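Protein BZZ1 (Saccharomyces cerevisiae, PDB 1ZUU) plays a role in endocytosis and vacuolar trafficking and works with type I myosins to restore actin-cytoskeleton polarity after salt stress. Local coordinates at residues G23-L28 against N42-E47; S35-I40 against T48-T53; N4-A9 against I18-G23. All blocks are in the same frame, centred on the assembly; numbering follows the deposited sequence.

Contact 1: residues G23-L28 against N42-E47; sequences GDKISL and NDTTGE
The carboxylate of Asp-24 and the amide of Asn-42 meet with their planes turned 52° apart, and the two flat groups play different parts in the bond that joins them. Asp-24 OD2 lies close to the amide plane, where Asn-42 ND2 reaches it at 3.0 Å, yet the amide nitrogen comes to that oxygen from above the carboxylate plane. OD2 is gripped a second time by the backbone N of Thr-21, its strongest partner, while the other carboxylate oxygen, OD1, rests against the methyl Thr-44 CG2 at 3.5 Å. ND2 also donates to the carbonyl of Thr-19. With CG anti to the backbone N (chi1 -175°), Asn-42 swings its amide back over its own turn, and Asn-42 OD1 takes the N-H of Thr-45 at 3.1 Å, an Asx motif. Thr-44 contributes its hydroxyl: Lys-25 N points almost straight at Thr-44 OG1, 2.8 Å away. The carbonyl of the same residue faces the same turn: Lys-25 O receives the N-H of Asp-43 at 2.8 Å and, weakly, that of Thr-44. A hairpin turn thus seizes both backbone polar groups of Lys-25. The turn itself is closed by a G1 beta bulge, in which Gly-46 and Glu-47 both face Asn-42; in an SH3 domain this is the distal loop. Ile-26 and Asn-42 form an antiparallel non-hydrogen-bonded pair, beyond which Ser-27 bonds to Asn-41, so that strand 26-28 runs on alongside strand 37-42, with Ile-26 packed on Ile-40 and Ile-58.

Contact 2: residues S35-I40 against T48-T53; sequences SGWTKI and TGLVPT
Ile-40 drives its terminal methyl between the branches of Val-51: Ile-40 CD1 lies 3.9 Å from both Val-51 CG1 and Val-51 CG2, a bump seated in a fork, with the two side chains crossing at about a right angle. The isoleucine can do this because CG1 stands between its backbone N and carbonyl carbon (chi1 64°). Gly-49, its partner on the facing strand, presents only backbone at the hydrogen-bonded pair the two residues make. The other face of the sheet carries Leu-50, whose CD2 settles over the facing backbone, 3.6 Å from Lys-39 N and beside Lys-39 CB. These are the two strands of the antiparallel hairpin 37-42/47-52, which in SH3 domains flanks the distal loop; Thr-38 and Val-51 exchange two backbone bonds, and Thr-53 N closes on Gly-36 O at 3.0 Å where the chain enters a short 3-10 turn. Here the indole of Trp-37 and the ring of Pro-52 lie side by side and point the same way. Trp-37 CZ3 touches Pro-52 CD at 3.8 Å, and Pro-52 CA sits above one indole face toward its rim, while Leu-50 CB comes up obliquely to Trp-37 CE3 at 3.9 Å. Thr-38 OG1 and Thr-53 OG1 stand 2.7 Å apart, their side chains crossed at about a right angle, and the stronger partner of Thr-53 OG1 is the carboxylate of Asp-32.

Contact 3: residues N4-A9 against I18-G23; sequences NKVLYA and ITITPG
A single water oxygen joins Val-6 to Gly-23, accepting from Val-6 N at 2.9 Å and, in a weak bond, from Gly-23 N at 3.0 Å. It bridges two backbone N-H groups where the segments run near each other without direct strand pairing. What replaces such pairing is a set of carbon donors and close packing. Val-6 O lies 3.3 Å from Pro-22 CA, and at the far end Ala-9 CA comes to 3.2 Å from Ile-20 O, both CA-H...O contacts. Between these points Val-6 is the wedge. Val-6 CG1 stands anti to the backbone N (chi1 174°) and lies along the Thr-21 peptide, 3.4 Å from the carbonyl carbon, Thr-21 C; the second methyl, Val-6 CG2, meets Ile-20 CB at 3.9 Å. Residues 6-10 read VLYAY, this domain's version of the ALYDY signature of SH3 domains, while 18-23 leads from the RT loop into the diverging turn, so the contact brings the start of the RT loop against its return. The side chains of Leu-7 and Tyr-8 leave the backbone away from the return segment, and by analogy with other SH3 domains Tyr-8 probably helps line the groove for proline-rich peptides. The ring of Pro-22 packs against the backbone of 7-9: its CG lies 3.6 Å from Leu-7 O, and its CD packs on Ala-9 CB. Ile-20 carries the packing inward, its CD1 lying 3.8 Å from Tyr-8 O and its side chain also meeting Ile-40, Val-51 and Ile-56.

In the fold
Three contacts tie the small barrel of this first SH3 domain together. Contacts 1 and 3 share Gly-23 and have centres about 8 Å apart, so the turn that ends one begins the other; Val-6 CG2 and Ile-26 CG2 touch at 3.7 Å where they join. Contact 2 lies across the chain's centre from both, its own centre about 12 Å from that of contact 1 and about 11 Å from that of contact 3. It meets contact 1 through Ile-26 and Ile-40, and contact 3 through Ile-18. By family analogy, Tyr-8, Trp-37 and Pro-52 probably contribute to the peptide-binding surface. The bound magnesium ion is about 9 Å from the side chain of Leu-50.

Contact 1: residues G23-L28 against N42-E47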
ATOM      1  N   GLY A  23       2.610  -1.679 -10.759  1.00  5.31           N
ATOM      2  CA  GLY A  23       2.875  -0.500 -11.567  1.00  5.51           C
ATOM      3  C   GLY A  23       2.496   0.830 -10.931  1.00  5.28           C
ATOM      4  O   GLY A  23       2.906   1.862 -11.408  1.00  7.95           O
ATOM      5  N   ASP A  24       1.682   0.795  -9.872  1.00  4.46           N
ATOM      6  CA  ASP A  24       1.313   2.070  -9.209  1.00  4.07           C
ATOM      7  C   ASP A  24       2.567   2.654  -8.531  1.00  4.29           C
ATOM      8  O   ASP A  24       3.423   1.923  -7.982  1.00  5.35           O
ATOM      9  CB  ASP A  24       0.238   1.810  -8.193  1.00  4.27           C
ATOM     10  CG  ASP A  24      -1.149   1.490  -8.802  1.00  4.72           C
ATOM     11  OD1 ASP A  24      -1.325   1.687 -10.033  1.00  5.54           O
ATOM     12  OD2 ASP A  24      -2.028   1.059  -8.010  1.00  5.04           O
ATOM     13  N   LYS A  25       2.619   3.971  -8.529  1.00  3.68           N
ATOM     14  CA  LYS A  25       3.686   4.698  -7.824  1.00  4.48           C
ATOM     15  C   LYS A  25       3.247   4.926  -6.365  1.00  4.51           C
ATOM     16  O   LYS A  25       2.167   5.455  -6.128  1.00  5.95           O
ATOM     17  CB  LYS A  25       3.914   6.089  -8.487  1.00  4.97           C
ATOM     18  CG  LYS A  25       4.666   6.150  -9.700  1.00  7.09           C
ATOM     19  CD  LYS A  25       4.158   5.450 -10.896  1.00  6.99           C
ATOM     20  CE  LYS A  25       4.914   5.880 -12.162  1.00  7.63           C
ATOM     21  NZ  LYS A  25       4.420   5.219 -13.307  1.00  7.13           N
ATOM     22  N   ILE A  26       4.088   4.473  -5.428  1.00  4.61           N
ATOM     23  CA  ILE A  26       3.723   4.492  -4.019  1.00  4.08           C
ATOM     24  C   ILE A  26       4.830   5.184  -3.198  1.00  4.75           C
ATOM     25  O   ILE A  26       5.997   5.290  -3.660  1.00  5.19           O
ATOM     26  CB  ILE A  26       3.401   3.093  -3.455  1.00  4.61           C
ATOM     27  CG1 ILE A  26       4.646   2.191  -3.447  1.00  5.60           C
ATOM     28  CG2 ILE A  26       2.221   2.472  -4.231  1.00  5.15           C
ATOM     29  CD1 ILE A  26       4.425   0.837  -2.764  1.00  6.45           C
ATOM     30  N   SER A  27       4.481   5.553  -1.986  1.00  4.21           N
ATOM     31  CA  SER A  27       5.442   6.129  -1.040  1.00  4.71           C
ATOM     32  C   SER A  27       5.030   5.694   0.381  1.00  4.07           C
ATOM     33  O   SER A  27       3.872   5.466   0.690  1.00  4.72           O
ATOM     34  CB  SER A  27       5.455   7.649  -1.138  1.00  5.67           C
ATOM     35  OG  SER A  27       4.222   8.192  -0.756  1.00  6.68           O
ATOM     36  N   LEU A  28       6.053   5.577   1.227  1.00  4.16           N
ATOM     37  CA  LEU A  28       5.806   5.135   2.617  1.00  4.18           C
ATOM     38  C   LEU A  28       5.223   6.269   3.482  1.00  4.52           C
ATOM     39  O   LEU A  28       5.675   7.403   3.415  1.00  5.37           O
ATOM     40  CB  LEU A  28       7.121   4.680   3.186  1.00  4.62           C
ATOM     41  CG  LEU A  28       7.147   4.051   4.603  1.00  4.93           C
ATOM     42  CD1 LEU A  28       6.242   2.819   4.683  1.00  5.01           C
ATOM     43  CD2 LEU A  28       8.561   3.743   5.010  1.00  5.68           C
ATOM     44  N   ASN A  42      -0.610   6.023  -2.363  1.00  3.60           N
ATOM     45  CA  ASN A  42      -0.606   5.588  -3.755  1.00  3.37           C
ATOM     46  C   ASN A  42      -0.728   6.878  -4.562  1.00  3.59           C
ATOM     47  O   ASN A  42      -1.795   7.454  -4.657  1.00  4.10           O
ATOM     48  CB  ASN A  42      -1.740   4.603  -4.011  1.00  3.70           C
ATOM     49  CG  ASN A  42      -1.720   4.020  -5.405  1.00  3.75           C
ATOM     50  OD1 ASN A  42      -1.209   4.660  -6.346  1.00  4.29           O
ATOM     51  ND2 ASN A  42      -2.233   2.789  -5.559  1.00  4.19           N
ATOM     52  N   ASP A  43       0.415   7.337  -5.129  1.00  3.71           N
ATOM     53  CA  ASP A  43       0.380   8.575  -5.903  1.00  3.51           C
ATOM     54  C   ASP A  43      -0.279   8.359  -7.263  1.00  3.68           C
ATOM     55  O   ASP A  43      -0.781   9.352  -7.840  1.00  4.83           O
ATOM     56  CB  ASP A  43       1.757   9.245  -6.021  1.00  4.36           C
ATOM     57  CG  ASP A  43       2.210   9.974  -4.742  1.00  4.99           C
ATOM     58  OD1 ASP A  43       1.408  10.073  -3.788  1.00  5.93           O
ATOM     59  OD2 ASP A  43       3.382  10.451  -4.701  1.00  6.13           O
ATOM     60  N   THR A  44      -0.304   7.157  -7.789  1.00  3.79           N
ATOM     61  CA  THR A  44      -1.068   6.899  -9.014  1.00  4.02           C
ATOM     62  C   THR A  44      -2.547   7.177  -8.798  1.00  4.23           C
ATOM     63  O   THR A  44      -3.218   7.797  -9.640  1.00  5.07           O
ATOM     64  CB  THR A  44      -0.828   5.476  -9.511  1.00  4.24           C
ATOM     65  OG1 THR A  44       0.554   5.373  -9.895  1.00  4.36           O
ATOM     66  CG2 THR A  44      -1.741   5.124 -10.666  1.00  4.21           C
ATOM     67  N   THR A  45      -3.121   6.718  -7.667  1.00  4.09           N
ATOM     68  CA  THR A  45      -4.558   6.852  -7.437  1.00  5.40           C
ATOM     69  C   THR A  45      -4.923   8.107  -6.612  1.00  5.38           C
ATOM     70  O   THR A  45      -6.103   8.500  -6.645  1.00  7.13           O
ATOM     71  CB  THR A  45      -5.091   5.604  -6.720  1.00  5.28           C
ATOM     72  OG1 THR A  45      -4.524   5.593  -5.435  1.00  5.29           O
ATOM     73  CG2 THR A  45      -4.786   4.335  -7.490  1.00  5.81           C
ATOM     74  N   GLY A  46      -3.992   8.624  -5.839  0.50  5.61           N
ATOM     75  CA  GLY A  46      -4.243   9.739  -4.965  0.50  6.18           C
ATOM     76  C   GLY A  46      -4.704   9.400  -3.567  0.50  4.94           C
ATOM     77  O   GLY A  46      -5.053  10.322  -2.824  0.50  6.09           O
ATOM     78  N   GLU A  47      -4.722   8.126  -3.172  0.50  5.05           N
ATOM     79  CA  GLU A  47      -5.267   7.707  -1.891  0.50  4.80           C
ATOM     80  C   GLU A  47      -4.133   7.336  -0.951  0.50  5.05           C
ATOM     81  O   GLU A  47      -3.015   7.017  -1.367  0.50  6.14           O
ATOM     82  CB  GLU A  47      -6.174   6.492  -2.080  0.50  5.81           C
ATOM     83  CG  GLU A  47      -7.267   6.664  -3.121  0.50  7.40           C
ATOM     84  CD  GLU A  47      -8.103   7.897  -2.928  0.50  9.10           C
ATOM     85  OE1 GLU A  47      -8.268   8.332  -1.769  0.50  9.20           O
ATOM     86  OE2 GLU A  47      -8.707   8.377  -3.925  0.50 12.83           O
TER

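Contact 2: residues S35-I40 against T48-T53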
ATOM      1  N   SER A  35       1.233  -5.627  12.718  1.00  5.47           N
ATOM      2  CA  SER A  35      -0.136  -5.882  12.316  1.00  5.50           C
ATOM      3  C   SER A  35      -0.225  -6.705  11.027  1.00  5.37           C
ATOM      4  O   SER A  35      -1.315  -7.290  10.766  1.00  6.90           O
ATOM      5  CB  SER A  35      -0.920  -4.586  12.095  1.00  5.75           C
ATOM      6  OG  SER A  35      -0.435  -3.892  10.969  1.00  5.49           O
ATOM      7  N   GLY A  36       0.808  -6.669  10.183  1.00  4.79           N
ATOM      8  CA  GLY A  36       0.759  -7.204   8.838  1.00  5.52           C
ATOM      9  C   GLY A  36       0.441  -6.155   7.775  1.00  4.70           C
ATOM     10  O   GLY A  36       0.401  -6.533   6.576  1.00  5.13           O
ATOM     11  N   TRP A  37       0.227  -4.907   8.161  1.00  4.07           N
ATOM     12  CA  TRP A  37      -0.155  -3.854   7.240  1.00  4.21           C
ATOM     13  C   TRP A  37       0.831  -2.704   7.324  1.00  4.45           C
ATOM     14  O   TRP A  37       1.323  -2.351   8.401  1.00  5.51           O
ATOM     15  CB  TRP A  37      -1.548  -3.322   7.629  1.00  4.43           C
ATOM     16  CG  TRP A  37      -2.614  -4.363   7.568  1.00  4.76           C
ATOM     17  CD1 TRP A  37      -2.900  -5.291   8.539  1.00  6.23           C
ATOM     18  CD2 TRP A  37      -3.567  -4.577   6.514  1.00  5.36           C
ATOM     19  NE1 TRP A  37      -3.971  -6.077   8.155  1.00  7.11           N
ATOM     20  CE2 TRP A  37      -4.398  -5.655   6.912  1.00  6.40           C
ATOM     21  CE3 TRP A  37      -3.850  -3.938   5.282  1.00  5.10           C
ATOM     22  CZ2 TRP A  37      -5.441  -6.119   6.113  1.00  8.60           C
ATOM     23  CZ3 TRP A  37      -4.868  -4.401   4.483  1.00  6.60           C
ATOM     24  CH2 TRP A  37      -5.676  -5.471   4.908  1.00  8.10           C
ATOM     25  N   THR A  38       1.069  -2.071   6.154  1.00  4.06           N
ATOM     26  CA  THR A  38       1.937  -0.900   6.029  1.00  4.30           C
ATOM     27  C   THR A  38       1.079   0.276   5.553  1.00  3.79           C
ATOM     28  O   THR A  38       0.225   0.104   4.668  1.00  4.22           O
ATOM     29  CB  THR A  38       3.033  -1.181   4.989  1.00  4.48           C
ATOM     30  OG1 THR A  38       3.856  -2.265   5.429  1.00  5.19           O
ATOM     31  CG2 THR A  38       3.939  -0.015   4.767  1.00  4.76           C
ATOM     32  N   LYS A  39       1.255   1.450   6.148  0.50  3.95           N
ATOM     33  CA  LYS A  39       0.539   2.617   5.647  0.50  4.25           C
ATOM     34  C   LYS A  39       1.388   3.260   4.541  0.50  4.13           C
ATOM     35  O   LYS A  39       2.597   3.483   4.724  0.50  3.93           O
ATOM     36  CB  LYS A  39       0.216   3.623   6.754  0.50  4.86           C
ATOM     37  CG  LYS A  39      -0.839   4.644   6.301  0.50  5.20           C
ATOM     38  CD  LYS A  39      -1.163   5.676   7.323  0.50  7.49           C
ATOM     39  CE  LYS A  39      -2.066   5.114   8.354  0.50  9.11           C
ATOM     40  NZ  LYS A  39      -2.277   6.124   9.475  0.50 11.86           N
ATOM     41  N   ILE A  40       0.730   3.573   3.412  1.00  3.80           N
ATOM     42  CA  ILE A  40       1.367   4.133   2.245  1.00  3.45           C
ATOM     43  C   ILE A  40       0.446   5.228   1.638  1.00  3.64           C
ATOM     44  O   ILE A  40      -0.748   5.293   1.905  1.00  4.60           O
ATOM     45  CB  ILE A  40       1.691   3.041   1.160  1.00  4.26           C
ATOM     46  CG1 ILE A  40       0.400   2.416   0.634  1.00  4.88           C
ATOM     47  CG2 ILE A  40       2.665   2.023   1.691  1.00  4.73           C
ATOM     48  CD1 ILE A  40       0.594   1.707  -0.721  1.00  5.94           C
ATOM     49  N   THR A  48      -4.473   7.351   0.340  1.00  4.58           N
ATOM     50  CA  THR A  48      -3.534   7.043   1.433  1.00  4.34           C
ATOM     51  C   THR A  48      -4.207   6.066   2.382  1.00  4.36           C
ATOM     52  O   THR A  48      -5.384   6.279   2.782  1.00  4.95           O
ATOM     53  CB  THR A  48      -3.181   8.318   2.228  1.00  6.26           C
ATOM     54  OG1 THR A  48      -2.570   9.259   1.355  1.00  8.50           O
ATOM     55  CG2 THR A  48      -2.305   8.069   3.440  1.00  7.46           C
ATOM     56  N   GLY A  49      -3.536   5.007   2.806  1.00  4.00           N
ATOM     57  CA  GLY A  49      -4.067   4.099   3.762  1.00  4.20           C
ATOM     58  C   GLY A  49      -3.225   2.810   3.821  1.00  4.02           C
ATOM     59  O   GLY A  49      -2.085   2.762   3.341  1.00  4.03           O
ATOM     60  N   LEU A  50      -3.790   1.805   4.470  1.00  3.70           N
ATOM     61  CA  LEU A  50      -3.100   0.543   4.753  1.00  3.42           C
ATOM     62  C   LEU A  50      -3.254  -0.451   3.584  1.00  3.78           C
ATOM     63  O   LEU A  50      -4.292  -0.569   2.964  1.00  4.28           O
ATOM     64  CB  LEU A  50      -3.687  -0.121   6.003  1.00  3.82           C
ATOM     65  CG  LEU A  50      -3.383   0.570   7.330  1.00  4.59           C
ATOM     66  CD1 LEU A  50      -4.070  -0.214   8.437  1.00  6.72           C
ATOM     67  CD2 LEU A  50      -1.949   0.692   7.668  1.00  6.25           C
ATOM     68  N   VAL A  51      -2.137  -1.206   3.377  1.00  4.03           N
ATOM     69  CA  VAL A  51      -2.103  -2.303   2.449  1.00  3.66           C
ATOM     70  C   VAL A  51      -1.320  -3.451   3.113  1.00  4.29           C
ATOM     71  O   VAL A  51      -0.526  -3.226   4.019  1.00  4.01           O
ATOM     72  CB  VAL A  51      -1.456  -1.960   1.099  1.00  4.14           C
ATOM     73  CG1 VAL A  51      -2.215  -0.785   0.444  1.00  4.36           C
ATOM     74  CG2 VAL A  51       0.023  -1.631   1.242  1.00  4.91           C
ATOM     75  N   PRO A  52      -1.470  -4.690   2.621  1.00  4.27           N
ATOM     76  CA  PRO A  52      -0.689  -5.802   3.226  1.00  5.13           C
ATOM     77  C   PRO A  52       0.781  -5.598   2.938  1.00  4.55           C
ATOM     78  O   PRO A  52       1.217  -5.415   1.778  1.00  5.06           O
ATOM     79  CB  PRO A  52      -1.254  -7.040   2.552  1.00  5.73           C
ATOM     80  CG  PRO A  52      -2.634  -6.644   2.076  1.00  5.99           C
ATOM     81  CD  PRO A  52      -2.480  -5.183   1.664  1.00  5.23           C
ATOM     82  N   THR A  53       1.628  -5.731   3.979  1.00  4.73           N
ATOM     83  CA  THR A  53       3.052  -5.449   3.857  1.00  4.91           C
ATOM     84  C   THR A  53       3.737  -6.333   2.804  1.00  4.52           C
ATOM     85  O   THR A  53       4.606  -5.833   2.066  1.00  5.27           O
ATOM     86  CB  THR A  53       3.712  -5.684   5.246  1.00  5.16           C
ATOM     87  OG1 THR A  53       3.032  -4.775   6.109  1.00  5.12           O
ATOM     88  CG2 THR A  53       5.201  -5.463   5.234  1.00  6.68           C
TER

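Contact 3: residues N4-A9 against I18-G23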
ATOM      1  N   ASN A   4      10.420   1.928  -5.162  1.00 12.16           N
ATOM      2  CA  ASN A   4       9.299   1.260  -4.540  1.00  8.72           C
ATOM      3  C   ASN A   4       8.434   0.545  -5.589  1.00  8.80           C
ATOM      4  O   ASN A   4       8.336   1.004  -6.761  1.00 12.09           O
ATOM      5  CB  ASN A   4       8.423   2.321  -3.967  1.00  8.29           C
ATOM      6  CG  ASN A   4       9.044   3.027  -2.819  1.00  7.11           C
ATOM      7  OD1 ASN A   4      10.049   2.585  -2.212  1.00  8.55           O
ATOM      8  ND2 ASN A   4       8.492   4.208  -2.494  1.00  7.84           N
ATOM      9  N   LYS A   5       7.787  -0.554  -5.195  1.00  7.31           N
ATOM     10  CA  LYS A   5       6.984  -1.379  -6.125  1.00  7.85           C
ATOM     11  C   LYS A   5       5.760  -1.896  -5.445  1.00  6.27           C
ATOM     12  O   LYS A   5       5.813  -2.328  -4.272  1.00  7.27           O
ATOM     13  CB  LYS A   5       7.829  -2.649  -6.585  1.00  9.62           C
ATOM     14  CG  LYS A   5       9.135  -2.460  -7.168  1.00 14.88           C
ATOM     15  CD  LYS A   5       9.831  -3.773  -7.327  1.00 17.65           C
ATOM     16  CE  LYS A   5      11.299  -3.607  -7.684  1.00 21.47           C
ATOM     17  NZ  LYS A   5      11.891  -4.954  -7.847  1.00 20.00           N
ATOM     18  N   VAL A   6       4.658  -1.963  -6.186  1.00  5.01           N
ATOM     19  CA  VAL A   6       3.563  -2.867  -5.864  1.00  4.23           C
ATOM     20  C   VAL A   6       3.832  -4.165  -6.601  1.00  4.55           C
ATOM     21  O   VAL A   6       3.911  -4.172  -7.853  1.00  6.45           O
ATOM     22  CB  VAL A   6       2.228  -2.306  -6.278  1.00  4.25           C
ATOM     23  CG1 VAL A   6       1.125  -3.347  -6.046  1.00  4.41           C
ATOM     24  CG2 VAL A   6       1.929  -0.989  -5.541  1.00  4.80           C
ATOM     25  N   LEU A   7       3.963  -5.254  -5.838  0.50  4.98           N
ATOM     26  CA  LEU A   7       4.194  -6.627  -6.328  0.50  5.77           C
ATOM     27  C   LEU A   7       2.887  -7.349  -6.645  0.50  5.31           C
ATOM     28  O   LEU A   7       2.772  -8.044  -7.673  0.50  4.38           O
ATOM     29  CB  LEU A   7       5.008  -7.466  -5.297  0.50  5.54           C
ATOM     30  CG  LEU A   7       6.318  -6.851  -4.878  0.50  8.50           C
ATOM     31  CD1 LEU A   7       6.984  -7.500  -3.648  0.50 10.73           C
ATOM     32  CD2 LEU A   7       7.189  -6.900  -6.070  0.50  9.90           C
ATOM     33  N   TYR A   8       1.895  -7.171  -5.766  1.00  4.58           N
ATOM     34  CA  TYR A   8       0.643  -7.920  -5.791  1.00  5.12           C
ATOM     35  C   TYR A   8      -0.515  -6.948  -5.638  1.00  4.83           C
ATOM     36  O   TYR A   8      -0.453  -6.028  -4.805  1.00  5.07           O
ATOM     37  CB  TYR A   8       0.610  -8.952  -4.638  1.00  6.24           C
ATOM     38  CG  TYR A   8       1.700 -10.008  -4.772  1.00  5.80           C
ATOM     39  CD1 TYR A   8       1.440 -11.160  -5.466  1.00  6.91           C
ATOM     40  CD2 TYR A   8       2.996  -9.809  -4.231  1.00  6.56           C
ATOM     41  CE1 TYR A   8       2.445 -12.146  -5.633  1.00  6.30           C
ATOM     42  CE2 TYR A   8       3.974 -10.772  -4.379  1.00  6.94           C
ATOM     43  CZ  TYR A   8       3.687 -11.941  -5.068  1.00  5.73           C
ATOM     44  OH  TYR A   8       4.705 -12.883  -5.175  1.00  6.75           O
ATOM     45  N   ALA A   9      -1.579  -7.169  -6.397  1.00  4.86           N
ATOM     46  CA  ALA A   9      -2.775  -6.333  -6.327  1.00  4.95           C
ATOM     47  C   ALA A   9      -3.551  -6.595  -5.039  1.00  4.61           C
ATOM     48  O   ALA A   9      -3.635  -7.730  -4.552  1.00  6.74           O
ATOM     49  CB  ALA A   9      -3.667  -6.592  -7.547  1.00  6.20           C
ATOM     50  N   ILE A  18      -6.379   0.971   1.252  1.00  3.79           N
ATOM     51  CA  ILE A  18      -6.457   1.484  -0.121  1.00  3.74           C
ATOM     52  C   ILE A  18      -6.124   0.355  -1.096  1.00  4.03           C
ATOM     53  O   ILE A  18      -5.543  -0.680  -0.764  1.00  4.57           O
ATOM     54  CB  ILE A  18      -5.531   2.687  -0.383  1.00  4.08           C
ATOM     55  CG1 ILE A  18      -4.084   2.362  -0.169  1.00  4.40           C
ATOM     56  CG2 ILE A  18      -5.968   3.855   0.465  1.00  5.48           C
ATOM     57  CD1 ILE A  18      -3.136   3.429  -0.730  1.00  6.16           C
ATOM     58  N   THR A  19      -6.523   0.596  -2.358  1.00  3.79           N
ATOM     59  CA  THR A  19      -6.212  -0.269  -3.452  1.00  3.06           C
ATOM     60  C   THR A  19      -4.812   0.005  -4.002  1.00  3.43           C
ATOM     61  O   THR A  19      -4.380   1.136  -4.135  1.00  3.95           O
ATOM     62  CB  THR A  19      -7.284  -0.092  -4.553  1.00  3.74           C
ATOM     63  OG1 THR A  19      -8.499  -0.553  -4.013  1.00  4.39           O
ATOM     64  CG2 THR A  19      -6.948  -0.791  -5.861  1.00  4.21           C
ATOM     65  N   ILE A  20      -4.120  -1.095  -4.356  1.00  3.52           N
ATOM     66  CA  ILE A  20      -2.853  -1.053  -5.034  1.00  3.39           C
ATOM     67  C   ILE A  20      -2.862  -2.061  -6.182  1.00  3.20           C
ATOM     68  O   ILE A  20      -3.390  -3.161  -6.053  1.00  3.87           O
ATOM     69  CB  ILE A  20      -1.646  -1.330  -4.073  1.00  3.73           C
ATOM     70  CG1 ILE A  20      -1.937  -2.541  -3.162  1.00  4.16           C
ATOM     71  CG2 ILE A  20      -1.278  -0.096  -3.323  1.00  4.53           C
ATOM     72  CD1 ILE A  20      -0.733  -3.095  -2.435  1.00  4.93           C
ATOM     73  N   THR A  21      -2.185  -1.704  -7.273  1.00  3.44           N
ATOM     74  CA  THR A  21      -1.995  -2.615  -8.380  1.00  4.03           C
ATOM     75  C   THR A  21      -0.567  -2.514  -8.874  1.00  4.14           C
ATOM     76  O   THR A  21       0.062  -1.455  -8.800  1.00  4.10           O
ATOM     77  CB  THR A  21      -2.991  -2.360  -9.535  1.00  4.48           C
ATOM     78  OG1 THR A  21      -2.766  -1.080 -10.134  1.00  5.26           O
ATOM     79  CG2 THR A  21      -4.410  -2.548  -9.109  1.00  5.39           C
ATOM     80  N   PRO A  22      -0.013  -3.627  -9.400  1.00  4.36           N
ATOM     81  CA  PRO A  22       1.385  -3.581  -9.963  1.00  5.17           C
ATOM     82  C   PRO A  22       1.522  -2.424 -10.915  1.00  4.98           C
ATOM     83  O   PRO A  22       0.659  -2.208 -11.790  1.00  5.88           O
ATOM     84  CB  PRO A  22       1.501  -4.962 -10.635  1.00  6.08           C
ATOM     85  CG  PRO A  22       0.690  -5.861  -9.718  1.00  6.41           C
ATOM     86  CD  PRO A  22      -0.551  -5.011  -9.402  1.00  5.42           C
ATOM     87  N   GLY A  23       2.610  -1.679 -10.759  1.00  5.31           N
ATOM     88  CA  GLY A  23       2.875  -0.500 -11.567  1.00  5.51           C
ATOM     89  C   GLY A  23       2.496   0.830 -10.931  1.00  5.28           C
ATOM     90  O   GLY A  23       2.906   1.862 -11.408  1.00  7.95           O
TER
HETATM   91  O   HOH W   1       4.464  -0.595  -8.689  1.00  6.39           O